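Local atomic coordinates of amino Transferase (Eubacterium rectale, PDB entry 3ELE), a protein that probably transfers amino groups between amino acids and keto acids, using a bound pyridoxal-5'-phosphate, as class I and II aminotransferases do. Residues A68-D78 / V286-K294; H96-G107 / R256-E265. All coordinates share one frame; numbering follows the deposited sequence.

Both contacts lie on the same side of the chain's centre, their own centres about 14 Å apart. Along the chain the order is 68-78, 96-107, 256-265, 286-294, so the two strands of contact 2 come between the outer segments of contact 1. Contact 2 joins the edge strand 102-105 of the seven-stranded mixed sheet to its neighbour 258-261, whereas contact 1 sets the loop after helix 66-70 against the start of helix 290-296. They meet where Gln76 lies beside Tyr103 and Ala288 beside Thr105. Each reaches a different cofactor phosphate: Arg256 serves the pocket of its own subunit, Tyr72 that of the second subunit, so the dimer shares its two pyridoxal phosphate sites.

Contact 1: A68-D78 / V286-K294. With PLP (pyridoxal-5'-phosphate), chain H.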
loop_
_atom_site.group_PDB
_atom_site.type_symbol
_atom_site.label_atom_id
_atom_site.label_comp_id
_atom_site.label_asym_id
_atom_site.label_seq_id
_atom_site.Cartn_x
_atom_site.Cartn_y
_atom_site.Cartn_z
ATOM N N ALA A 68 19.339 -3.844 -8.340
ATOM C CA ALA A 68 19.394 -3.165 -7.046
ATOM C C ALA A 68 18.395 -1.998 -6.966
ATOM O O ALA A 68 17.701 -1.862 -5.962
ATOM C CB ALA A 68 20.824 -2.682 -6.773
ATOM N N LEU A 69 18.328 -1.174 -8.018
ATOM C CA LEU A 69 17.365 -0.051 -8.106
ATOM C C LEU A 69 15.914 -0.514 -7.921
ATOM O O LEU A 69 15.189 -0.005 -7.059
ATOM C CB LEU A 69 17.482 0.665 -9.465
ATOM C CG LEU A 69 16.590 1.882 -9.761
ATOM C CD1 LEU A 69 16.697 2.960 -8.683
ATOM C CD2 LEU A 69 16.925 2.450 -11.140
ATOM N N HIS A 70 15.524 -1.534 -8.684
ATOM C CA HIS A 70 14.129 -2.018 -8.688
ATOM C C HIS A 70 13.769 -3.114 -7.691
ATOM O O HIS A 70 12.609 -3.505 -7.639
ATOM C CB HIS A 70 13.744 -2.445 -10.110
ATOM C CG HIS A 70 13.895 -1.347 -11.114
ATOM N ND1 HIS A 70 13.164 -0.187 -11.045
ATOM C CD2 HIS A 70 14.685 -1.233 -12.204
ATOM C CE1 HIS A 70 13.498 0.599 -12.051
ATOM N NE2 HIS A 70 14.416 -0.014 -12.773
ATOM N N GLY A 71 14.734 -3.576 -6.894
ATOM C CA GLY A 71 14.526 -4.681 -5.966
ATOM C C GLY A 71 13.794 -4.305 -4.705
ATOM O O GLY A 71 13.641 -3.124 -4.406
ATOM N N TYR A 72 13.346 -5.308 -3.957
ATOM C CA TYR A 72 12.728 -5.067 -2.649
ATOM C C TYR A 72 13.762 -4.407 -1.726
ATOM O O TYR A 72 14.942 -4.769 -1.755
ATOM C CB TYR A 72 12.326 -6.364 -1.914
ATOM C CG TYR A 72 11.286 -7.241 -2.557
ATOM C CD1 TYR A 72 9.967 -6.811 -2.668
ATOM C CD2 TYR A 72 11.600 -8.536 -2.998
ATOM C CE1 TYR A 72 8.975 -7.625 -3.246
ATOM C CE2 TYR A 72 10.606 -9.372 -3.581
ATOM C CZ TYR A 72 9.288 -8.893 -3.690
ATOM O OH TYR A 72 8.289 -9.665 -4.238
ATOM N N THR A 73 13.316 -3.420 -0.958
ATOM C CA THR A 73 14.111 -2.852 0.121
ATOM C C THR A 73 13.647 -3.711 1.333
ATOM O O THR A 73 12.776 -4.571 1.195
ATOM C CB THR A 73 13.779 -1.353 0.351
ATOM O OG1 THR A 73 12.410 -1.196 0.749
ATOM C CG2 THR A 73 14.018 -0.524 -0.923
ATOM N N SER A 74 14.211 -3.477 2.512
ATOM C CA SER A 74 13.677 -4.096 3.740
ATOM C C SER A 74 12.237 -3.560 3.945
ATOM O O SER A 74 11.832 -2.546 3.313
ATOM C CB SER A 74 14.539 -3.715 4.942
ATOM O OG SER A 74 14.527 -2.296 5.110
ATOM N N ALA A 75 11.473 -4.218 4.816
ATOM C CA ALA A 75 10.091 -3.800 5.127
ATOM C C ALA A 75 9.979 -2.319 5.536
ATOM O O ALA A 75 9.099 -1.594 5.045
ATOM C CB ALA A 75 9.504 -4.678 6.228
ATOM N N GLN A 76 10.891 -1.899 6.413
ATOM C CA GLN A 76 10.941 -0.543 6.937
ATOM C C GLN A 76 11.563 0.488 6.013
ATOM O O GLN A 76 11.442 1.662 6.298
ATOM C CB GLN A 76 11.618 -0.481 8.328
ATOM C CG GLN A 76 13.136 -0.801 8.432
ATOM C CD GLN A 76 13.454 -2.278 8.643
ATOM O OE1 GLN A 76 12.824 -3.159 8.058
ATOM N NE2 GLN A 76 14.455 -2.544 9.455
ATOM N N GLY A 77 12.226 0.047 4.935
ATOM C CA GLY A 77 12.836 0.901 3.924
ATOM C C GLY A 77 14.344 0.864 4.009
ATOM O O GLY A 77 14.895 0.429 5.029
ATOM N N ASP A 78 15.013 1.322 2.942
ATOM C CA ASP A 78 16.474 1.422 2.900
ATOM C C ASP A 78 16.990 2.228 4.095
ATOM O O ASP A 78 16.435 3.291 4.426
ATOM C CB ASP A 78 16.966 2.176 1.638
ATOM C CG ASP A 78 16.910 1.361 0.353
ATOM O OD1 ASP A 78 16.875 0.116 0.396
ATOM O OD2 ASP A 78 16.954 1.997 -0.736
ATOM N N VAL A 286 4.717 -4.321 1.495
ATOM C CA VAL A 286 5.993 -5.068 1.476
ATOM C C VAL A 286 7.149 -4.074 1.646
ATOM O O VAL A 286 8.064 -4.312 2.442
ATOM C CB VAL A 286 6.113 -5.942 0.237
ATOM C CG1 VAL A 286 7.473 -6.636 0.170
ATOM C CG2 VAL A 286 4.983 -6.952 0.229
ATOM N N CYS A 287 7.106 -2.982 0.889
ATOM C CA CYS A 287 8.029 -1.863 1.062
ATOM C C CYS A 287 7.553 -0.662 0.245
ATOM O O CYS A 287 6.783 -0.843 -0.699
ATOM C CB CYS A 287 9.453 -2.224 0.620
ATOM S SG CYS A 287 9.712 -2.575 -1.142
ATOM N N ALA A 288 8.030 0.540 0.596
ATOM C CA ALA A 288 7.740 1.750 -0.176
ATOM C C ALA A 288 8.423 1.608 -1.522
ATOM O O ALA A 288 9.420 0.872 -1.610
ATOM C CB ALA A 288 8.243 2.998 0.539
ATOM N N PRO A 289 7.910 2.293 -2.579
ATOM C CA PRO A 289 8.541 2.145 -3.885
ATOM C C PRO A 289 10.048 2.490 -3.879
ATOM O O PRO A 289 10.451 3.610 -3.525
ATOM C CB PRO A 289 7.725 3.074 -4.778
ATOM C CG PRO A 289 6.412 3.160 -4.118
ATOM C CD PRO A 289 6.749 3.201 -2.671
ATOM N N SER A 290 10.838 1.497 -4.265
ATOM C CA SER A 290 12.300 1.542 -4.210
ATOM C C SER A 290 12.912 2.735 -4.968
ATOM O O SER A 290 13.810 3.388 -4.453
ATOM C CB SER A 290 12.864 0.214 -4.719
ATOM O OG SER A 290 14.254 0.126 -4.500
ATOM N N LEU A 291 12.398 3.021 -6.167
ATOM C CA LEU A 291 12.881 4.156 -6.993
ATOM C C LEU A 291 12.750 5.466 -6.207
ATOM O O LEU A 291 13.697 6.266 -6.162
ATOM C CB LEU A 291 12.118 4.245 -8.333
ATOM C CG LEU A 291 12.305 5.488 -9.210
ATOM C CD1 LEU A 291 13.755 5.599 -9.563
ATOM C CD2 LEU A 291 11.436 5.435 -10.460
ATOM N N PHE A 292 11.589 5.637 -5.562
ATOM C CA PHE A 292 11.283 6.847 -4.771
ATOM C C PHE A 292 12.042 6.906 -3.447
ATOM O O PHE A 292 12.450 7.990 -3.052
ATOM C CB PHE A 292 9.773 7.072 -4.645
ATOM C CG PHE A 292 9.094 7.201 -5.985
ATOM C CD1 PHE A 292 9.398 8.265 -6.833
ATOM C CD2 PHE A 292 8.193 6.255 -6.434
ATOM C CE1 PHE A 292 8.799 8.361 -8.097
ATOM C CE2 PHE A 292 7.587 6.356 -7.692
ATOM C CZ PHE A 292 7.894 7.389 -8.513
ATOM N N GLN A 293 12.270 5.770 -2.786
ATOM C CA GLN A 293 13.127 5.745 -1.585
ATOM C C GLN A 293 14.531 6.250 -1.894
ATOM O O GLN A 293 15.059 7.083 -1.163
ATOM C CB GLN A 293 13.261 4.348 -0.978
ATOM C CG GLN A 293 11.989 3.776 -0.363
ATOM C CD GLN A 293 12.275 2.555 0.498
ATOM O OE1 GLN A 293 13.157 2.601 1.351
ATOM N NE2 GLN A 293 11.514 1.469 0.298
ATOM N N LYS A 294 15.113 5.749 -2.991
ATOM C CA LYS A 294 16.462 6.132 -3.411
ATOM C C LYS A 294 16.515 7.600 -3.854
ATOM O O LYS A 294 17.482 8.297 -3.550
ATOM C CB LYS A 294 17.027 5.147 -4.450
ATOM C CG LYS A 294 17.092 3.698 -3.880
ATOM C CD LYS A 294 17.761 2.715 -4.803
ATOM C CE LYS A 294 17.301 1.276 -4.579
ATOM N NZ LYS A 294 17.240 0.813 -3.160
HETATM N N1 PLP H . 2.704 -14.752 -4.365
HETATM C C2 PLP H . 3.797 -15.622 -4.348
HETATM C C2A PLP H . 3.555 -17.076 -4.529
HETATM C C3 PLP H . 5.096 -15.113 -4.187
HETATM O O3 PLP H . 6.167 -15.962 -4.201
HETATM C C4 PLP H . 5.284 -13.719 -4.022
HETATM C C4A PLP H . 6.686 -13.210 -3.768
HETATM O O4A PLP H . 7.015 -12.851 -2.632
HETATM C C5 PLP H . 4.145 -12.858 -4.046
HETATM C C6 PLP H . 2.849 -13.387 -4.208
HETATM C C5A PLP H . 4.248 -11.365 -3.851
HETATM O O4P PLP H . 4.588 -10.633 -5.004
HETATM P P PLP H . 4.566 -9.011 -4.874
HETATM O O1P PLP H . 4.211 -8.385 -6.197
HETATM O O2P PLP H . 5.938 -8.580 -4.458
HETATM O O3P PLP H . 3.590 -8.583 -3.817
HETATM O O HOH W 1 16.215 -2.130 -3.656
HETATM O O HOH W 2 9.320 0.522 3.095
HETATM O O HOH W 3 19.250 -0.639 -0.821
#
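Gln293, near the start of helix 290-296, reaches into the loop 71-78 with both ends of its amide, in the part of this fold type I aminotransferase where one subunit meets the cofactor of the other. Its OE1 takes the backbone N of Asp78 at 2.8 Å, in the carbonyl plane, while NE2 gives one bond to Thr73 OG1 and another to Ala288 O. An amide suits the place because it both donates and accepts, and these bonds fix its rotation. Gly77 CA comes within 3.1 Å of Gln293 OE1, leaving no room for a side chain. Ser290 is equally enclosed: with OG anti to the backbone N (chi1 -171°), its hydroxyl reaches Leu69 O at 2.7 Å. Leu69 CD1 rests beside Leu291 CD1 and the aliphatic part of Lys294.

The wetter side begins at the end of that lysine. Lys294 NZ bends to the syn lone pair of Asp78 OD2, a 2.7 Å salt bridge, and also donates to a water within bonding distance of Ala68 O and Gly71 O. Farther along, Val286 CG1 lies obliquely against the Tyr72 ring, whose OH donates to phosphate oxygen O2P of the second subunit's cofactor at 2.6 Å.

Contact 2: H96-G107 / R256-E265; sequences HFNADNLYMTMG and RIGYVLVPDE. With PLP (pyridoxal-5'-phosphate), chain E.
Strands 102-105 and 258-261 run antiparallel, their axes 4.2 Å apart at closest approach, with Tyr103 opposite Val260 and Thr105 opposite Gly258 as hydrogen-bonded pairs at the edge of the large mixed sheet of the fold type I aminotransferase domain. Leu102 and Tyr259 project to one face, toward helix 79-93, where Leu102 CD1 sits over the Tyr259 ring, 3.8 Å from its centroid, in a CH-pi contact. The tyrosine reaches that place with its CG between backbone N and carbonyl carbon (chi1 61°). Selenomethionine Met104, flexible enough to bend twice, brings CE to Ile257 CD1. On the other face, Thr105 CG2 packs against Val260 CG2, two beta-branched side chains suited to a strand, against helix 108-119; Thr105 OG1 is hydrogen-bonded to Ser111.

Ahead of strand 102-105, the Phe97 ring takes Leu261 CD1 almost squarely over one face, and Pro263 CB meets that ring's edge. Asn101 ties the turn together: ND2 donates to Val262 O at 2.7 Å and to Asp264 OD1 at 2.8 Å, while OD1 accepts from the N of Asn98. A leucine here would keep some bulk but would probably leave Val262 O, Asp264 OD1 and the Asn98 N-H without these partners, holding the turn less firmly. At the exposed end of the contact, His96 NE2 donates to Glu265 OE2 at 2.6 Å, in the ring plane but from above the carboxylate plane.

The opposite end reaches the cofactor. Gly107 CA lies over one face of the Arg256 guanidinium, where a side chain would collide with NH2. Bent at chi2 and chi3, the arginine presents its edge to the phosphate, its NH1 also bonding to Pro253 O: Arg256 NH1 donates to O2P at 3.0 Å and Arg256 NH2 to O3P at 3.1 Å.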
loop_
_atom_site.group_PDB
_atom_site.type_symbol
_atom_site.label_atom_id
_atom_site.label_comp_id
_atom_site.label_asym_id
_atom_site.label_seq_id
_atom_site.Cartn_x
_atom_site.Cartn_y
_atom_site.Cartn_z
ATOM N N HIS A 96 17.013 14.228 17.729
ATOM C CA HIS A 96 18.139 13.263 17.786
ATOM C C HIS A 96 17.738 11.877 17.254
ATOM O O HIS A 96 18.118 10.836 17.822
ATOM C CB HIS A 96 18.692 13.170 19.230
ATOM C CG HIS A 96 17.648 12.838 20.249
ATOM N ND1 HIS A 96 16.896 13.809 20.874
ATOM C CD2 HIS A 96 17.196 11.648 20.718
ATOM C CE1 HIS A 96 16.039 13.233 21.700
ATOM N NE2 HIS A 96 16.194 11.922 21.616
ATOM N N PHE A 97 17.007 11.873 16.135
ATOM C CA PHE A 97 16.571 10.626 15.507
ATOM C C PHE A 97 17.730 9.937 14.776
ATOM O O PHE A 97 18.726 10.566 14.418
ATOM C CB PHE A 97 15.457 10.857 14.461
ATOM C CG PHE A 97 14.267 11.584 14.985
ATOM C CD1 PHE A 97 13.518 11.037 16.021
ATOM C CD2 PHE A 97 13.866 12.807 14.434
ATOM C CE1 PHE A 97 12.421 11.693 16.517
ATOM C CE2 PHE A 97 12.746 13.473 14.920
ATOM C CZ PHE A 97 12.026 12.908 15.964
ATOM N N ASN A 98 17.578 8.629 14.589
ATOM C CA ASN A 98 18.488 7.831 13.760
ATOM C C ASN A 98 17.630 7.106 12.719
ATOM O O ASN A 98 16.406 7.197 12.766
ATOM C CB ASN A 98 19.373 6.906 14.626
ATOM C CG ASN A 98 18.586 5.895 15.426
ATOM O OD1 ASN A 98 17.706 5.202 14.904
ATOM N ND2 ASN A 98 18.928 5.768 16.703
ATOM N N ALA A 99 18.264 6.388 11.794
ATOM C CA ALA A 99 17.546 5.639 10.735
ATOM C C ALA A 99 16.422 4.732 11.298
ATOM O O ALA A 99 15.307 4.670 10.746
ATOM C CB ALA A 99 18.533 4.795 9.928
ATOM N N ASP A 100 16.697 4.081 12.425
ATOM C CA ASP A 100 15.746 3.143 13.043
ATOM C C ASP A 100 14.500 3.760 13.696
ATOM O O ASP A 100 13.665 3.022 14.203
ATOM C CB ASP A 100 16.471 2.213 14.036
ATOM C CG ASP A 100 17.490 1.315 13.358
ATOM O OD1 ASP A 100 17.334 1.009 12.157
ATOM O OD2 ASP A 100 18.451 0.898 14.032
ATOM N N ASN A 101 14.398 5.090 13.727
ATOM C CA ASN A 101 13.197 5.774 14.181
ATOM C C ASN A 101 12.176 5.909 13.019
ATOM O O ASN A 101 11.040 6.309 13.270
ATOM C CB ASN A 101 13.541 7.176 14.753
ATOM C CG ASN A 101 14.225 7.119 16.112
ATOM O OD1 ASN A 101 15.368 7.525 16.255
ATOM N ND2 ASN A 101 13.525 6.620 17.107
ATOM N N LEU A 102 12.569 5.568 11.778
ATOM C CA LEU A 102 11.719 5.736 10.580
ATOM C C LEU A 102 11.218 4.422 10.015
ATOM O O LEU A 102 11.901 3.396 10.136
ATOM C CB LEU A 102 12.479 6.488 9.476
ATOM C CG LEU A 102 12.659 8.011 9.543
ATOM C CD1 LEU A 102 11.281 8.683 9.525
ATOM C CD2 LEU A 102 13.471 8.465 10.734
ATOM N N TYR A 103 10.012 4.460 9.434
ATOM C CA TYR A 103 9.426 3.324 8.695
ATOM C C TYR A 103 8.879 3.926 7.406
ATOM O O TYR A 103 7.964 4.739 7.475
ATOM C CB TYR A 103 8.333 2.636 9.521
ATOM C CG TYR A 103 7.704 1.431 8.862
ATOM C CD1 TYR A 103 6.672 1.578 7.947
ATOM C CD2 TYR A 103 8.119 0.146 9.157
ATOM C CE1 TYR A 103 6.082 0.490 7.326
ATOM C CE2 TYR A 103 7.540 -0.947 8.538
ATOM C CZ TYR A 103 6.513 -0.772 7.627
ATOM O OH TYR A 103 5.906 -1.841 6.995
HETATM N N MSE A 104 9.428 3.542 6.253
HETATM C CA MSE A 104 9.024 4.119 4.968
HETATM C C MSE A 104 7.693 3.515 4.515
HETATM O O MSE A 104 7.531 2.297 4.521
HETATM C CB MSE A 104 10.094 3.933 3.888
HETATM C CG MSE A 104 11.495 4.466 4.274
HETATM SE SE MSE A 104 11.517 6.282 4.913
HETATM C CE MSE A 104 10.968 7.166 3.282
ATOM N N THR A 105 6.769 4.389 4.122
ATOM C CA THR A 105 5.406 4.008 3.757
ATOM C C THR A 105 5.038 4.493 2.359
ATOM O O THR A 105 5.766 5.263 1.739
ATOM C CB THR A 105 4.375 4.574 4.766
ATOM O OG1 THR A 105 4.395 6.009 4.711
ATOM C CG2 THR A 105 4.640 4.081 6.198
HETATM N N MSE A 106 3.877 4.042 1.903
HETATM C CA MSE A 106 3.320 4.377 0.610
HETATM C C MSE A 106 2.322 5.522 0.733
HETATM O O MSE A 106 1.148 5.386 0.371
HETATM C CB MSE A 106 2.712 3.111 0.004
HETATM C CG MSE A 106 3.818 2.029 -0.172
HETATM SE SE MSE A 106 3.253 0.544 -1.180
HETATM C CE MSE A 106 2.087 -0.130 0.092
ATOM N N GLY A 107 2.810 6.655 1.246
ATOM C CA GLY A 107 2.015 7.857 1.464
ATOM C C GLY A 107 1.429 7.952 2.859
ATOM O O GLY A 107 1.516 7.010 3.664
ATOM N N ARG A 256 3.223 7.819 -4.008
ATOM C CA ARG A 256 3.018 7.034 -2.778
ATOM C C ARG A 256 4.314 6.823 -1.992
ATOM O O ARG A 256 4.880 5.733 -1.978
ATOM C CB ARG A 256 2.317 5.675 -3.097
ATOM C CG ARG A 256 1.174 5.723 -4.121
ATOM C CD ARG A 256 0.197 6.845 -3.856
ATOM N NE ARG A 256 -0.450 6.731 -2.561
ATOM C CZ ARG A 256 -0.757 7.720 -1.719
ATOM N NH1 ARG A 256 -0.386 8.969 -1.918
ATOM N NH2 ARG A 256 -1.379 7.414 -0.585
ATOM N N ILE A 257 4.808 7.893 -1.384
ATOM C CA ILE A 257 6.030 7.820 -0.570
ATOM C C ILE A 257 5.925 8.723 0.659
ATOM O O ILE A 257 5.681 9.926 0.561
ATOM C CB ILE A 257 7.295 8.101 -1.441
ATOM C CG1 ILE A 257 8.595 7.963 -0.623
ATOM C CG2 ILE A 257 7.186 9.471 -2.168
ATOM C CD1 ILE A 257 8.837 6.612 -0.011
ATOM N N GLY A 258 6.074 8.117 1.826
ATOM C CA GLY A 258 6.052 8.857 3.057
ATOM C C GLY A 258 6.680 8.055 4.163
ATOM O O GLY A 258 7.473 7.150 3.904
ATOM N N TYR A 259 6.308 8.368 5.394
ATOM C CA TYR A 259 6.848 7.636 6.526
ATOM C C TYR A 259 6.028 7.782 7.782
ATOM O O TYR A 259 5.119 8.623 7.853
ATOM C CB TYR A 259 8.309 8.048 6.824
ATOM C CG TYR A 259 8.554 9.512 7.197
ATOM C CD1 TYR A 259 8.233 10.006 8.479
ATOM C CD2 TYR A 259 9.160 10.394 6.292
ATOM C CE1 TYR A 259 8.473 11.338 8.836
ATOM C CE2 TYR A 259 9.423 11.736 6.654
ATOM C CZ TYR A 259 9.075 12.190 7.929
ATOM O OH TYR A 259 9.308 13.496 8.298
ATOM N N VAL A 260 6.355 6.902 8.730
ATOM C CA VAL A 260 5.894 6.934 10.103
ATOM C C VAL A 260 7.194 7.099 10.919
ATOM O O VAL A 260 8.151 6.321 10.758
ATOM C CB VAL A 260 5.151 5.670 10.552
ATOM C CG1 VAL A 260 4.854 5.744 12.064
ATOM C CG2 VAL A 260 3.833 5.507 9.759
ATOM N N LEU A 261 7.215 8.109 11.779
ATOM C CA LEU A 261 8.362 8.399 12.624
ATOM C C LEU A 261 7.998 7.944 14.028
ATOM O O LEU A 261 6.982 8.404 14.575
ATOM C CB LEU A 261 8.642 9.894 12.582
ATOM C CG LEU A 261 9.711 10.524 13.459
ATOM C CD1 LEU A 261 11.055 9.889 13.256
ATOM C CD2 LEU A 261 9.727 12.023 13.163
ATOM N N VAL A 262 8.798 7.025 14.583
ATOM C CA VAL A 262 8.598 6.467 15.951
ATOM C C VAL A 262 9.784 6.909 16.864
ATOM O O VAL A 262 10.825 6.242 16.874
ATOM C CB VAL A 262 8.469 4.920 15.930
ATOM C CG1 VAL A 262 8.173 4.374 17.334
ATOM C CG2 VAL A 262 7.359 4.470 14.982
ATOM N N PRO A 263 9.630 8.009 17.647
ATOM C CA PRO A 263 10.724 8.468 18.545
ATOM C C PRO A 263 11.147 7.453 19.605
ATOM O O PRO A 263 10.360 6.588 19.972
ATOM C CB PRO A 263 10.123 9.715 19.232
ATOM C CG PRO A 263 9.001 10.129 18.361
ATOM C CD PRO A 263 8.458 8.891 17.762
ATOM N N ASP A 264 12.379 7.577 20.087
ATOM C CA ASP A 264 12.876 6.739 21.172
ATOM C C ASP A 264 12.146 7.030 22.489
ATOM O O ASP A 264 11.999 6.123 23.299
ATOM C CB ASP A 264 14.408 6.883 21.373
ATOM C CG ASP A 264 15.235 6.155 20.312
ATOM O OD1 ASP A 264 14.688 5.553 19.360
ATOM O OD2 ASP A 264 16.479 6.186 20.447
ATOM N N GLU A 265 11.632 8.257 22.656
ATOM C CA GLU A 265 10.973 8.690 23.897
ATOM C C GLU A 265 9.544 8.208 24.077
ATOM O O GLU A 265 8.940 8.518 25.087
ATOM C CB GLU A 265 11.057 10.221 24.097
ATOM C CG GLU A 265 12.492 10.754 24.293
ATOM C CD GLU A 265 13.351 10.687 23.042
ATOM O OE1 GLU A 265 12.804 10.785 21.926
ATOM O OE2 GLU A 265 14.574 10.536 23.163
HETATM N N1 PLP E . -3.879 14.025 5.442
HETATM C C2 PLP E . -4.523 15.184 5.003
HETATM C C2A PLP E . -5.001 16.179 6.011
HETATM C C3 PLP E . -4.691 15.426 3.624
HETATM O O3 PLP E . -5.307 16.573 3.184
HETATM C C4 PLP E . -4.246 14.477 2.674
HETATM C C4A PLP E . -4.851 14.589 1.287
HETATM O O4A PLP E . -5.930 14.048 1.040
HETATM C C5 PLP E . -3.589 13.301 3.149
HETATM C C6 PLP E . -3.415 13.084 4.538
HETATM C C5A PLP E . -3.101 12.204 2.226
HETATM O O4P PLP E . -1.779 12.364 1.816
HETATM P P PLP E . -1.124 11.174 0.947
HETATM O O1P PLP E . 0.336 11.051 1.276
HETATM O O2P PLP E . -1.204 11.531 -0.509
HETATM O O3P PLP E . -1.804 9.865 1.182
HETATM O O HOH W 4 16.309 4.290 16.989
HETATM O O HOH W 5 -1.302 4.295 0.290
#